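Side-chain contacts in phosphodiesterase (Trypanosoma brucei brucei, PDB 5H2Q), which is a largely helical metal-binding enzyme of the HD-type phosphodiesterase clan, modelled with zinc, magnesium and the ligand LLI: residues F139-E144 against L150-G155; R79-N84 against A168-S173. All coordinates share one frame; numbering follows the deposited sequence.

Interactions 1 and 2 are separate contacts on one chain: their centres are 22 Å apart and their nearest atoms about 8 Å, without touching. Along the sequence, both segments of interaction 1 fall between the two segments of interaction 2, and the two are joined through consecutive helices, since 146-154 in interaction 1 is followed by 159-172 in interaction 2. Neither contact reaches the metals or the ligand. The L141 side chain in interaction 1 is about 13 Å from LLI and that of S151 about 14 Å from the magnesium ion, while the K81 side chain in interaction 2 lies about 13 Å from magnesium and about 14 Å from zinc.

Interaction 1 of 2, residues F139-E144 against L150-G155; sequences FYLKTE and LSSASG
L141 and S152 mark the closest backbone approach of two short helices, with their CA atoms 8.2 Å apart. Each segment carries the last turn of a helix and the residues after it: E144 leaves helical geometry with positive phi, and G155 closes a Schellman motif on the last turn of helix 146-154. At this spacing a single leucine bridges the gap. The L141 CG is anti to the carbonyl carbon (chi1 -56°), and its CD2 branch extends to the two serines. CD2 lies 3.7 Å from S152 OG and 4.0 Å from S151 OG, so a methyl group meets two hydroxyl oxygens in van der Waals contact, and no hydrogen bond crosses between the segments. Both hydroxyls are engaged elsewhere, S152 OG with G148 O one turn earlier and S151 OG with N156 O just beyond the helix. The S151 torsion, chi1 134°, departs from the usual staggered positions, consistent with OG turning to N156 O.

Each segment also has a hydroxyl that folds back on its own backbone. T143 OG1 binds F139 O at 2.7 Å, and T143 N approaches the same oxygen from the opposite face of its carbonyl plane; the threonine methyl CG2 sits 3.8 Å above the F139 ring, displaced toward its rim. In the other segment S154 OG grips L150 O, also at 2.7 Å, again with the backbone N of the same residue on the other face.

Around this small, partly buried contact, L141 and S151 both rest on V159 of helix 159-172, and K157 touches L141 and S152. Elsewhere on helix 137-142, F139 packs against helix 250-274, where K142 NZ adds a salt bridge to E271.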
loop_
_atom_site.group_PDB
_atom_site.type_symbol
_atom_site.label_atom_id
_atom_site.label_comp_id
_atom_site.label_asym_id
_atom_site.label_seq_id
_atom_site.Cartn_x
_atom_site.Cartn_y
_atom_site.Cartn_z
ATOM N N PHE A 139 -4.641 -1.080 19.097
ATOM C CA PHE A 139 -4.439 -2.349 19.823
ATOM C C PHE A 139 -3.163 -2.331 20.664
ATOM O O PHE A 139 -3.190 -2.747 21.829
ATOM C CB PHE A 139 -4.407 -3.555 18.863
ATOM C CG PHE A 139 -4.264 -4.887 19.572
ATOM C CD1 PHE A 139 -3.007 -5.412 19.861
ATOM C CD2 PHE A 139 -5.388 -5.613 19.960
ATOM C CE1 PHE A 139 -2.876 -6.631 20.534
ATOM C CE2 PHE A 139 -5.253 -6.819 20.656
ATOM C CZ PHE A 139 -4.002 -7.320 20.928
ATOM N N TYR A 140 -2.042 -1.899 20.065
ATOM C CA TYR A 140 -0.753 -1.858 20.755
ATOM C C TYR A 140 -0.772 -0.907 21.943
ATOM O O TYR A 140 -0.125 -1.185 22.947
ATOM C CB TYR A 140 0.370 -1.471 19.782
ATOM C CG TYR A 140 0.599 -2.549 18.754
ATOM C CD1 TYR A 140 1.420 -3.639 19.032
ATOM C CD2 TYR A 140 -0.103 -2.550 17.549
ATOM C CE1 TYR A 140 1.588 -4.671 18.111
ATOM C CE2 TYR A 140 0.076 -3.564 16.611
ATOM C CZ TYR A 140 0.915 -4.627 16.901
ATOM O OH TYR A 140 1.047 -5.655 16.004
ATOM N N LEU A 141 -1.525 0.187 21.842
ATOM C CA LEU A 141 -1.617 1.146 22.947
ATOM C C LEU A 141 -2.566 0.719 24.054
ATOM O O LEU A 141 -2.250 0.922 25.227
ATOM C CB LEU A 141 -1.972 2.543 22.430
ATOM C CG LEU A 141 -0.999 3.088 21.375
ATOM C CD1 LEU A 141 -1.595 4.292 20.680
ATOM C CD2 LEU A 141 0.397 3.401 21.978
ATOM N N LYS A 142 -3.721 0.135 23.696
ATOM C CA LYS A 142 -4.730 -0.316 24.665
ATOM C C LYS A 142 -4.218 -1.478 25.511
ATOM O O LYS A 142 -4.608 -1.591 26.675
ATOM C CB LYS A 142 -6.016 -0.758 23.943
ATOM C CG LYS A 142 -6.801 0.375 23.315
ATOM C CD LYS A 142 -8.132 -0.098 22.746
ATOM C CE LYS A 142 -7.999 -1.071 21.593
ATOM N NZ LYS A 142 -9.318 -1.345 20.971
ATOM N N THR A 143 -3.382 -2.360 24.918
ATOM C CA THR A 143 -2.830 -3.563 25.569
ATOM C C THR A 143 -1.456 -3.319 26.199
ATOM O O THR A 143 -0.916 -4.209 26.864
ATOM C CB THR A 143 -2.729 -4.739 24.578
ATOM O OG1 THR A 143 -1.822 -4.396 23.529
ATOM C CG2 THR A 143 -4.054 -5.166 24.020
ATOM N N GLU A 144 -0.875 -2.139 25.953
ATOM C CA GLU A 144 0.469 -1.790 26.429
ATOM C C GLU A 144 1.497 -2.815 25.923
ATOM O O GLU A 144 2.415 -3.237 26.641
ATOM C CB GLU A 144 0.513 -1.568 27.967
ATOM C CG GLU A 144 -0.487 -0.532 28.454
ATOM C CD GLU A 144 -0.362 -0.150 29.918
ATOM O OE1 GLU A 144 -0.363 -1.060 30.777
ATOM O OE2 GLU A 144 -0.270 1.064 30.205
ATOM N N LEU A 150 7.126 1.373 23.176
ATOM C CA LEU A 150 8.222 1.967 22.415
ATOM C C LEU A 150 7.762 3.264 21.739
ATOM O O LEU A 150 8.417 4.299 21.875
ATOM C CB LEU A 150 8.730 0.936 21.388
ATOM C CG LEU A 150 9.835 1.331 20.397
ATOM C CD1 LEU A 150 11.086 1.746 21.109
ATOM C CD2 LEU A 150 10.114 0.186 19.427
ATOM N N SER A 151 6.574 3.224 21.097
ATOM C CA SER A 151 5.965 4.370 20.430
ATOM C C SER A 151 5.724 5.531 21.418
ATOM O O SER A 151 6.160 6.658 21.161
ATOM C CB SER A 151 4.683 3.930 19.727
ATOM O OG SER A 151 3.585 4.804 19.942
ATOM N N SER A 152 5.074 5.236 22.562
ATOM C CA SER A 152 4.777 6.197 23.625
ATOM C C SER A 152 6.048 6.870 24.146
ATOM O O SER A 152 6.095 8.099 24.191
ATOM C CB SER A 152 4.041 5.511 24.778
ATOM O OG SER A 152 2.769 5.042 24.365
ATOM N N ALA A 153 7.069 6.066 24.518
ATOM C CA ALA A 153 8.340 6.548 25.075
ATOM C C ALA A 153 9.177 7.364 24.110
ATOM O O ALA A 153 9.883 8.287 24.531
ATOM C CB ALA A 153 9.144 5.389 25.626
ATOM N N SER A 154 9.100 7.037 22.817
ATOM C CA SER A 154 9.859 7.741 21.792
ATOM C C SER A 154 9.135 8.962 21.212
ATOM O O SER A 154 9.721 9.692 20.421
ATOM C CB SER A 154 10.270 6.779 20.688
ATOM O OG SER A 154 9.119 6.232 20.075
ATOM N N GLY A 155 7.876 9.165 21.600
ATOM C CA GLY A 155 7.055 10.283 21.138
ATOM C C GLY A 155 6.552 10.173 19.711
ATOM O O GLY A 155 6.307 11.195 19.066
#

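Interaction 2 of 2, residues R79-N84 against A168-S173; sequences RKKYRN and AVEILS
K81 reaches across to I171 and E170, and these two pairs make up the direct contact, a sparse one that buries 87 Å² in all. The apolar share belongs to the aliphatic part of the lysine: K81 CG stands 4.4 Å from I171 CD1, the end of an isoleucine branch stretched out from helix 159-172 by an extended second torsion (chi2 167°). I171 is buried, and its side chain also packs on F74 and Q77 of helix 68-80.

The charged groups come near each other without meeting. K81 NZ lies 4.8 Å from E170 OE2, too far for a salt bridge, so any attraction between the opposite charges is probably modest; K81 CE is a little closer to that oxygen, at 4.5 Å.

Hydrogen bonds stay within the segments or run to other parts of the chain. E170 O takes both the hydroxyl of S173 (OG at 2.6 Å) and its backbone N (3.1 Å), which ties S173 back onto the preceding turn. In the other segment, Y82 N bonds to R79 O at 3.0 Å as the chain turns out of helix 68-80.

The flanking side chains place this turn near the metal centre. Y82 OH bonds to the backbone N of D129, a zinc ligand, and R83 forms a salt bridge with D131. The contact thus joins helix 159-172 to a segment bordering the metal-binding region of an all-helical phosphodiesterase catalytic domain.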
loop_
_atom_site.group_PDB
_atom_site.type_symbol
_atom_site.label_atom_id
_atom_site.label_comp_id
_atom_site.label_asym_id
_atom_site.label_seq_id
_atom_site.Cartn_x
_atom_site.Cartn_y
_atom_site.Cartn_z
ATOM N N ARG A 79 9.070 -10.003 1.165
ATOM C CA ARG A 79 8.105 -11.099 1.298
ATOM C C ARG A 79 8.275 -11.867 2.600
ATOM O O ARG A 79 7.287 -12.138 3.272
ATOM C CB ARG A 79 8.248 -12.053 0.114
ATOM C CG ARG A 79 7.123 -13.079 0.079
ATOM C CD ARG A 79 7.182 -13.952 -1.151
ATOM N NE ARG A 79 8.369 -14.803 -1.134
ATOM C CZ ARG A 79 8.618 -15.762 -2.023
ATOM N NH1 ARG A 79 7.791 -15.963 -3.043
ATOM N NH2 ARG A 79 9.709 -16.513 -1.911
ATOM N N LYS A 80 9.534 -12.095 3.003
ATOM C CA LYS A 80 9.869 -12.816 4.255
ATOM C C LYS A 80 9.313 -12.149 5.503
ATOM O O LYS A 80 9.071 -12.825 6.504
ATOM C CB LYS A 80 11.396 -12.973 4.397
ATOM C CG LYS A 80 11.963 -14.015 3.457
ATOM C CD LYS A 80 13.468 -14.136 3.600
ATOM C CE LYS A 80 14.034 -15.219 2.717
ATOM N NZ LYS A 80 13.500 -16.563 3.064
ATOM N N LYS A 81 9.122 -10.825 5.453
ATOM C CA LYS A 81 8.647 -10.026 6.584
ATOM C C LYS A 81 7.137 -9.814 6.599
ATOM O O LYS A 81 6.639 -9.107 7.487
ATOM C CB LYS A 81 9.409 -8.681 6.650
ATOM C CG LYS A 81 10.900 -8.890 6.860
ATOM C CD LYS A 81 11.458 -8.048 7.977
ATOM C CE LYS A 81 12.534 -8.793 8.734
ATOM N NZ LYS A 81 12.058 -9.233 10.071
ATOM N N TYR A 82 6.399 -10.424 5.631
ATOM C CA TYR A 82 4.940 -10.366 5.636
ATOM C C TYR A 82 4.384 -11.618 6.266
ATOM O O TYR A 82 4.917 -12.723 6.082
ATOM C CB TYR A 82 4.346 -10.041 4.258
ATOM C CG TYR A 82 4.553 -8.564 3.944
ATOM C CD1 TYR A 82 3.688 -7.598 4.449
ATOM C CD2 TYR A 82 5.622 -8.141 3.164
ATOM C CE1 TYR A 82 3.905 -6.240 4.214
ATOM C CE2 TYR A 82 5.858 -6.788 2.930
ATOM C CZ TYR A 82 4.983 -5.837 3.443
ATOM O OH TYR A 82 5.201 -4.487 3.238
ATOM N N ARG A 83 3.386 -11.437 7.083
ATOM C CA ARG A 83 2.856 -12.550 7.870
ATOM C C ARG A 83 1.596 -13.152 7.267
ATOM O O ARG A 83 1.013 -12.589 6.339
ATOM C CB ARG A 83 2.656 -12.080 9.322
ATOM C CG ARG A 83 3.981 -11.700 9.958
ATOM C CD ARG A 83 3.784 -11.248 11.359
ATOM N NE ARG A 83 5.054 -11.090 12.065
ATOM C CZ ARG A 83 5.579 -11.979 12.902
ATOM N NH1 ARG A 83 4.936 -13.110 13.174
ATOM N NH2 ARG A 83 6.736 -11.732 13.496
ATOM N N ASN A 84 1.198 -14.329 7.779
ATOM C CA ASN A 84 0.019 -15.049 7.325
ATOM C C ASN A 84 -1.210 -14.534 8.075
ATOM O O ASN A 84 -1.730 -15.176 9.001
ATOM C CB ASN A 84 0.227 -16.575 7.485
ATOM C CG ASN A 84 -0.924 -17.447 7.020
ATOM O OD1 ASN A 84 -1.089 -18.599 7.463
ATOM N ND2 ASN A 84 -1.769 -16.923 6.151
ATOM N N ALA A 168 12.165 -1.410 6.774
ATOM C CA ALA A 168 12.521 -1.044 5.399
ATOM C C ALA A 168 14.001 -0.673 5.351
ATOM O O ALA A 168 14.735 -1.136 4.474
ATOM C CB ALA A 168 11.667 0.137 4.911
ATOM N N VAL A 169 14.430 0.184 6.297
ATOM C CA VAL A 169 15.825 0.643 6.399
ATOM C C VAL A 169 16.754 -0.560 6.622
ATOM O O VAL A 169 17.837 -0.628 6.009
ATOM C CB VAL A 169 15.942 1.756 7.473
ATOM C CG1 VAL A 169 17.406 2.085 7.775
ATOM C CG2 VAL A 169 15.182 3.018 7.039
ATOM N N GLU A 170 16.329 -1.506 7.463
ATOM C CA GLU A 170 17.112 -2.719 7.720
ATOM C C GLU A 170 17.332 -3.509 6.413
ATOM O O GLU A 170 18.454 -3.927 6.122
ATOM C CB GLU A 170 16.399 -3.583 8.759
ATOM C CG GLU A 170 17.183 -4.834 9.112
ATOM C CD GLU A 170 16.644 -5.510 10.354
ATOM O OE1 GLU A 170 17.429 -5.662 11.318
ATOM O OE2 GLU A 170 15.425 -5.803 10.402
ATOM N N ILE A 171 16.247 -3.733 5.640
ATOM C CA ILE A 171 16.349 -4.474 4.379
ATOM C C ILE A 171 17.324 -3.786 3.445
ATOM O O ILE A 171 18.203 -4.411 2.865
ATOM C CB ILE A 171 14.955 -4.699 3.718
ATOM C CG1 ILE A 171 14.125 -5.727 4.556
ATOM C CG2 ILE A 171 15.102 -5.186 2.245
ATOM C CD1 ILE A 171 12.639 -5.798 4.207
ATOM N N LEU A 172 17.173 -2.473 3.327
ATOM C CA LEU A 172 18.009 -1.700 2.454
ATOM C C LEU A 172 19.459 -1.537 2.954
ATOM O O LEU A 172 20.296 -1.084 2.180
ATOM C CB LEU A 172 17.349 -0.352 2.172
ATOM C CG LEU A 172 15.952 -0.418 1.522
ATOM C CD1 LEU A 172 15.263 0.955 1.620
ATOM C CD2 LEU A 172 16.037 -0.847 0.015
ATOM N N SER A 173 19.759 -1.900 4.221
ATOM C CA SER A 173 21.120 -1.776 4.765
ATOM C C SER A 173 22.040 -2.867 4.206
ATOM O O SER A 173 23.246 -2.733 4.321
ATOM C CB SER A 173 21.110 -1.799 6.290
ATOM O OG SER A 173 20.800 -3.088 6.795
#